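Local coordinates for protein alpha-glucosidase (Pseudoalteromonas sp. K8, PDB 5HQA) that hydrolyses alpha-glucosides as a chloride-activated, calcium-binding glycoside hydrolase of family 97 and binds the inhibitor acarbose, at residues 132-137 against 203-208; 165-170 against 196-201. All coordinates share one frame; numbering follows the deposited sequence.

Contact 1: 132-137 against 203-208; sequences FAVNNS and GVFQAD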
loop_
_atom_site.group_PDB
_atom_site.type_symbol
_atom_site.label_atom_id
_atom_site.label_comp_id
_atom_site.label_asym_id
_atom_site.label_seq_id
_atom_site.Cartn_x
_atom_site.Cartn_y
_atom_site.Cartn_z
ATOM N N PHE A 132 -17.502 14.289 2.731
ATOM C CA PHE A 132 -18.097 12.968 2.533
ATOM C C PHE A 132 -19.089 12.824 3.686
ATOM O O PHE A 132 -18.708 12.408 4.784
ATOM C CB PHE A 132 -17.030 11.863 2.548
ATOM C CG PHE A 132 -15.867 12.131 1.622
ATOM C CD1 PHE A 132 -14.801 12.912 2.034
ATOM C CD2 PHE A 132 -15.849 11.608 0.334
ATOM C CE1 PHE A 132 -13.735 13.162 1.181
ATOM C CE2 PHE A 132 -14.793 11.851 -0.517
ATOM C CZ PHE A 132 -13.732 12.633 -0.095
ATOM N N ALA A 133 -20.342 13.214 3.466
ATOM C CA ALA A 133 -21.351 13.183 4.524
ATOM C C ALA A 133 -22.032 11.818 4.504
ATOM O O ALA A 133 -22.855 11.534 3.624
ATOM C CB ALA A 133 -22.363 14.314 4.354
ATOM N N VAL A 134 -21.702 10.978 5.477
ATOM C CA VAL A 134 -22.214 9.613 5.501
ATOM C C VAL A 134 -23.627 9.603 6.067
ATOM O O VAL A 134 -23.879 10.119 7.167
ATOM C CB VAL A 134 -21.289 8.701 6.320
ATOM C CG1 VAL A 134 -21.854 7.283 6.361
ATOM C CG2 VAL A 134 -19.901 8.710 5.723
ATOM N N ASN A 135 -24.546 8.996 5.323
ATOM C CA ASN A 135 -25.924 8.867 5.771
ATOM C C ASN A 135 -26.027 7.795 6.854
ATOM O O ASN A 135 -25.367 6.755 6.777
ATOM C CB ASN A 135 -26.817 8.513 4.585
ATOM C CG ASN A 135 -28.277 8.670 4.904
ATOM O OD1 ASN A 135 -28.652 9.460 5.772
ATOM N ND2 ASN A 135 -29.112 7.918 4.217
ATOM N N ASN A 136 -26.854 8.061 7.876
ATOM C CA ASN A 136 -27.053 7.134 9.001
ATOM C C ASN A 136 -25.728 6.755 9.667
ATOM O O ASN A 136 -25.462 5.586 9.968
ATOM C CB ASN A 136 -27.802 5.881 8.547
ATOM C CG ASN A 136 -29.217 6.183 8.140
ATOM O OD1 ASN A 136 -29.916 6.930 8.819
ATOM N ND2 ASN A 136 -29.643 5.626 7.015
ATOM N N SER A 137 -24.883 7.762 9.906
ATOM C CA SER A 137 -23.571 7.487 10.485
ATOM C C SER A 137 -23.677 6.936 11.901
ATOM O O SER A 137 -22.746 6.269 12.366
ATOM C CB SER A 137 -22.707 8.756 10.481
ATOM O OG SER A 137 -23.230 9.767 11.346
ATOM N N GLY A 203 -20.898 12.408 11.238
ATOM C CA GLY A 203 -20.929 11.764 9.939
ATOM C C GLY A 203 -20.404 12.590 8.780
ATOM O O GLY A 203 -20.304 12.061 7.660
ATOM N N VAL A 204 -20.062 13.858 8.990
ATOM C CA VAL A 204 -19.617 14.733 7.908
ATOM C C VAL A 204 -18.092 14.753 7.935
ATOM O O VAL A 204 -17.480 15.471 8.736
ATOM C CB VAL A 204 -20.195 16.144 8.034
ATOM C CG1 VAL A 204 -19.742 16.993 6.846
ATOM C CG2 VAL A 204 -21.717 16.099 8.135
ATOM N N PHE A 205 -17.463 13.985 7.048
ATOM C CA PHE A 205 -16.006 13.946 6.984
ATOM C C PHE A 205 -15.515 14.996 5.995
ATOM O O PHE A 205 -15.822 14.926 4.799
ATOM C CB PHE A 205 -15.531 12.544 6.612
ATOM C CG PHE A 205 -15.810 11.541 7.682
ATOM C CD1 PHE A 205 -17.031 10.875 7.725
ATOM C CD2 PHE A 205 -14.885 11.313 8.691
ATOM C CE1 PHE A 205 -17.305 9.962 8.741
ATOM C CE2 PHE A 205 -15.147 10.405 9.713
ATOM C CZ PHE A 205 -16.362 9.728 9.742
ATOM N N GLN A 206 -14.771 15.977 6.495
ATOM C CA GLN A 206 -14.259 17.053 5.660
ATOM C C GLN A 206 -12.806 16.777 5.300
ATOM O O GLN A 206 -12.031 16.306 6.138
ATOM C CB GLN A 206 -14.378 18.391 6.387
ATOM C CG GLN A 206 -14.108 19.622 5.538
ATOM C CD GLN A 206 -14.156 20.877 6.394
ATOM O OE1 GLN A 206 -13.484 20.957 7.426
ATOM N NE2 GLN A 206 -14.958 21.847 5.991
ATOM N N ALA A 207 -12.449 17.046 4.041
ATOM C CA ALA A 207 -11.053 16.974 3.625
ATOM C C ALA A 207 -10.200 17.871 4.511
ATOM O O ALA A 207 -10.538 19.036 4.755
ATOM C CB ALA A 207 -10.904 17.387 2.157
ATOM N N ASP A 208 -9.100 17.317 5.007
ATOM C CA ASP A 208 -8.178 18.023 5.893
ATOM C C ASP A 208 -6.792 17.831 5.276
ATOM O O ASP A 208 -6.182 16.772 5.436
ATOM C CB ASP A 208 -8.282 17.456 7.310
ATOM C CG ASP A 208 -7.472 18.241 8.329
ATOM O OD1 ASP A 208 -6.363 18.713 7.990
ATOM O OD2 ASP A 208 -7.939 18.364 9.488
#

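Contact 2: 165-170 against 196-201; sequences AALVHT and VLNQRR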
loop_
_atom_site.group_PDB
_atom_site.type_symbol
_atom_site.label_atom_id
_atom_site.label_comp_id
_atom_site.label_asym_id
_atom_site.label_seq_id
_atom_site.Cartn_x
_atom_site.Cartn_y
_atom_site.Cartn_z
ATOM N N ALA A 165 -14.754 8.121 14.853
ATOM C CA ALA A 165 -13.553 8.243 14.018
ATOM C C ALA A 165 -13.315 9.726 13.763
ATOM O O ALA A 165 -13.823 10.295 12.797
ATOM C CB ALA A 165 -13.720 7.471 12.713
ATOM N N ALA A 166 -12.520 10.363 14.635
ATOM C CA ALA A 166 -12.452 11.823 14.638
ATOM C C ALA A 166 -11.540 12.367 13.539
ATOM O O ALA A 166 -11.886 13.354 12.873
ATOM C CB ALA A 166 -11.990 12.324 16.009
ATOM N N LEU A 167 -10.378 11.748 13.334
ATOM C CA LEU A 167 -9.378 12.287 12.418
ATOM C C LEU A 167 -8.576 11.095 11.923
ATOM O O LEU A 167 -7.827 10.497 12.699
ATOM C CB LEU A 167 -8.486 13.310 13.124
ATOM C CG LEU A 167 -7.513 14.096 12.241
ATOM C CD1 LEU A 167 -8.319 15.066 11.347
ATOM C CD2 LEU A 167 -6.468 14.841 13.106
ATOM N N VAL A 168 -8.738 10.735 10.647
ATOM C CA VAL A 168 -8.339 9.416 10.179
ATOM C C VAL A 168 -7.568 9.513 8.871
ATOM O O VAL A 168 -7.772 10.426 8.060
ATOM C CB VAL A 168 -9.566 8.487 10.015
ATOM C CG1 VAL A 168 -10.321 8.366 11.341
ATOM C CG2 VAL A 168 -10.487 8.996 8.907
ATOM N N HIS A 169 -6.662 8.553 8.677
ATOM C CA HIS A 169 -5.984 8.371 7.406
ATOM C C HIS A 169 -6.862 7.570 6.450
ATOM O O HIS A 169 -7.811 6.891 6.853
ATOM C CB HIS A 169 -4.643 7.656 7.606
ATOM C CG HIS A 169 -3.530 8.573 8.000
ATOM N ND1 HIS A 169 -3.250 9.736 7.312
ATOM C CD2 HIS A 169 -2.628 8.505 9.011
ATOM C CE1 HIS A 169 -2.224 10.344 7.882
ATOM N NE2 HIS A 169 -1.823 9.614 8.910
ATOM N N THR A 170 -6.533 7.655 5.165
ATOM C CA THR A 170 -7.212 6.840 4.165
ATOM C C THR A 170 -6.239 5.783 3.639
ATOM O O THR A 170 -5.025 5.983 3.707
ATOM C CB THR A 170 -7.753 7.703 2.997
ATOM O OG1 THR A 170 -6.681 8.066 2.110
ATOM C CG2 THR A 170 -8.443 8.970 3.526
ATOM N N VAL A 196 -6.408 13.963 4.704
ATOM C CA VAL A 196 -6.846 13.293 5.918
ATOM C C VAL A 196 -8.334 13.595 6.065
ATOM O O VAL A 196 -8.814 14.602 5.539
ATOM C CB VAL A 196 -5.992 13.843 7.084
ATOM C CG1 VAL A 196 -6.716 13.826 8.394
ATOM C CG2 VAL A 196 -4.625 13.139 7.117
ATOM N N LEU A 197 -9.090 12.726 6.739
ATOM C CA LEU A 197 -10.524 12.955 6.902
ATOM C C LEU A 197 -10.815 13.416 8.323
ATOM O O LEU A 197 -10.448 12.743 9.288
ATOM C CB LEU A 197 -11.339 11.701 6.580
ATOM C CG LEU A 197 -11.219 11.249 5.123
ATOM C CD1 LEU A 197 -12.019 9.971 4.883
ATOM C CD2 LEU A 197 -11.650 12.378 4.181
ATOM N N ASN A 198 -11.510 14.545 8.444
ATOM C CA ASN A 198 -11.756 15.201 9.725
ATOM C C ASN A 198 -13.265 15.232 9.926
ATOM O O ASN A 198 -13.971 15.932 9.196
ATOM C CB ASN A 198 -11.155 16.609 9.699
ATOM C CG ASN A 198 -11.304 17.357 11.011
ATOM O OD1 ASN A 198 -12.151 17.042 11.845
ATOM N ND2 ASN A 198 -10.482 18.383 11.183
ATOM N N GLN A 199 -13.769 14.470 10.895
ATOM C CA GLN A 199 -15.209 14.426 11.108
ATOM C C GLN A 199 -15.659 15.719 11.783
ATOM O O GLN A 199 -15.202 16.046 12.887
ATOM C CB GLN A 199 -15.609 13.208 11.940
ATOM C CG GLN A 199 -17.121 13.000 11.918
ATOM C CD GLN A 199 -17.589 11.705 12.562
ATOM O OE1 GLN A 199 -18.791 11.493 12.710
ATOM N NE2 GLN A 199 -16.651 10.828 12.937
ATOM N N ARG A 200 -16.546 16.461 11.117
ATOM C CA ARG A 200 -17.011 17.736 11.645
ATOM C C ARG A 200 -18.332 17.517 12.374
ATOM O O ARG A 200 -18.347 16.884 13.437
ATOM C CB ARG A 200 -17.110 18.760 10.509
ATOM C CG ARG A 200 -15.794 18.902 9.711
ATOM C CD ARG A 200 -14.550 19.013 10.623
ATOM N NE ARG A 200 -14.643 20.161 11.527
ATOM C CZ ARG A 200 -14.064 20.230 12.723
ATOM N NH1 ARG A 200 -13.349 19.212 13.188
ATOM N NH2 ARG A 200 -14.226 21.316 13.468
ATOM N N ARG A 201 -19.451 18.006 11.837
ATOM C CA ARG A 201 -20.726 17.557 12.374
ATOM C C ARG A 201 -20.833 16.045 12.190
ATOM O O ARG A 201 -20.143 15.473 11.343
ATOM C CB ARG A 201 -21.878 18.294 11.703
ATOM C CG ARG A 201 -22.069 19.676 12.308
ATOM C CD ARG A 201 -23.122 20.469 11.598
ATOM N NE ARG A 201 -23.243 21.806 12.168
ATOM C CZ ARG A 201 -24.218 22.182 12.993
ATOM N NH1 ARG A 201 -25.162 21.317 13.348
ATOM N NH2 ARG A 201 -24.252 23.426 13.460
HETATM O O HOH W 1 -13.293 15.124 14.384
#

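Contact 1: 132-137 against 203-208
An antiparallel pairing in the N-terminal beta-sandwich domain joins the end of strand 122-134 to the start of strand 204-209, where Phe-132 faces Phe-205 as a hydrogen-bonded pair and Ala-133 faces Val-204 as a non-hydrogen-bonded one. Phe-132 N gives its hydrogen to Phe-205 O at 2.7 Å, in the carbonyl plane, whereas the return bond from Phe-205 N reaches Phe-132 O (3.0 Å) from above the Phe-132 carbonyl plane. Val-134 N adds a third bond, to Gly-203 O at 2.8 Å. With CG anti to the carbonyl carbon (chi1 -67°), Phe-205 sets its CD1 edge beside Phe-132 O, 3.7 Å away. Val-134 CG2 meets Phe-205 CD1 obliquely at 4.1 Å, and Ala-133 and Val-204 lie on the face opposite the two phenylalanines. After the strand a type II turn, Val-134 to Ser-137, folds the chain back, and Ser-137 OG, hydrogen-bonded to Asn-163, comes to 3.4 Å from Gly-203 CA. Gly-203 has a positive phi (79°), a conformation that favours glycine, and its CA packs directly against this hydroxyl. The pairing joins two strands of one sheet of the N-terminal beta-sandwich, whose sequence family is grouped with the galactose-mutarotase-like folds.

Contact 2: 165-170 against 196-201
Leu-167 lays its CD1 methyl across Val-196 and Asn-198, 3.6 Å from Val-196 CG1 and equally near Asn-198 CB, so that one branch bridges two side chains. Its CG stands anti to the backbone N (chi1 -172°), which swings the branch over the neighbouring strand. On the opposite face Val-168 CG2 touches Leu-197 CB at 3.7 Å, and Thr-170 CG2 meets Leu-197 CG and CD1 at about a right angle. The His-169 ring approaches Val-196 CG2 obliquely and also meets Tyr-153. Between the two layers of side chains the backbones of Val-168 and Leu-197 form a hydrogen-bonded pair: Val-168 N to Leu-197 O and Leu-197 N to Val-168 O, both with the donor in the carbonyl plane. Leu-167 and Asn-198 follow as a non-hydrogen-bonded pair, and Gln-199 N continues the pattern to Ala-166 O.

Beyond the short strand the side chain of Gln-199 takes over. Extended past CG, it brings NE2 to Ala-165 O at 2.9 Å, from above the carbonyl plane although the oxygen lies in the plane of the amide. NE2 also bonds Leu-162 O and OE1 accepts from Gly-203 N, so both ends of the amide are held and its rotation should be fixed. A water lies 2.7 Å from Ala-166 O and 2.6 Å from Gln-199 O and links the segments. Asn-198 OD1 accepts from Arg-200 NH1 at 2.8 Å, nearly in the guanidinium plane, while its ND2 bonds Asp-208. The His-169 side chain lies about 9 Å from that of the calcium ligand Glu-154 and about 13 Å from the bound sugar, which places this short antiparallel pairing on the side of the N-terminal beta-sandwich turned toward the calcium and sugar site.

How the contacts relate
From the N terminus, the chain leaves strand 122-134, turns, and crosses to the other sheet of the domain (strands 141-144 and 158-161) before segment 165-170, then returns to it (172-175 and 181-187) before strand 195-199, whose pairing in contact 2 closes the shorter loop. A tight reversal leads into strand 204-209, which returns to 132-137 and closes the longer loop of contact 1; contact 2 thus lies wholly within its span. Pairing of 122-134 with 204-209, 204-209 with 195-199, and 195-199 with 167-168 sets these strands side by side in one sheet, with probable bonds from Gln-206 N to Asn-198 O and Asp-208 N to Val-196 O. Separately, the Phe-205 ring packs against Ala-165 O and Gln-199 NE2.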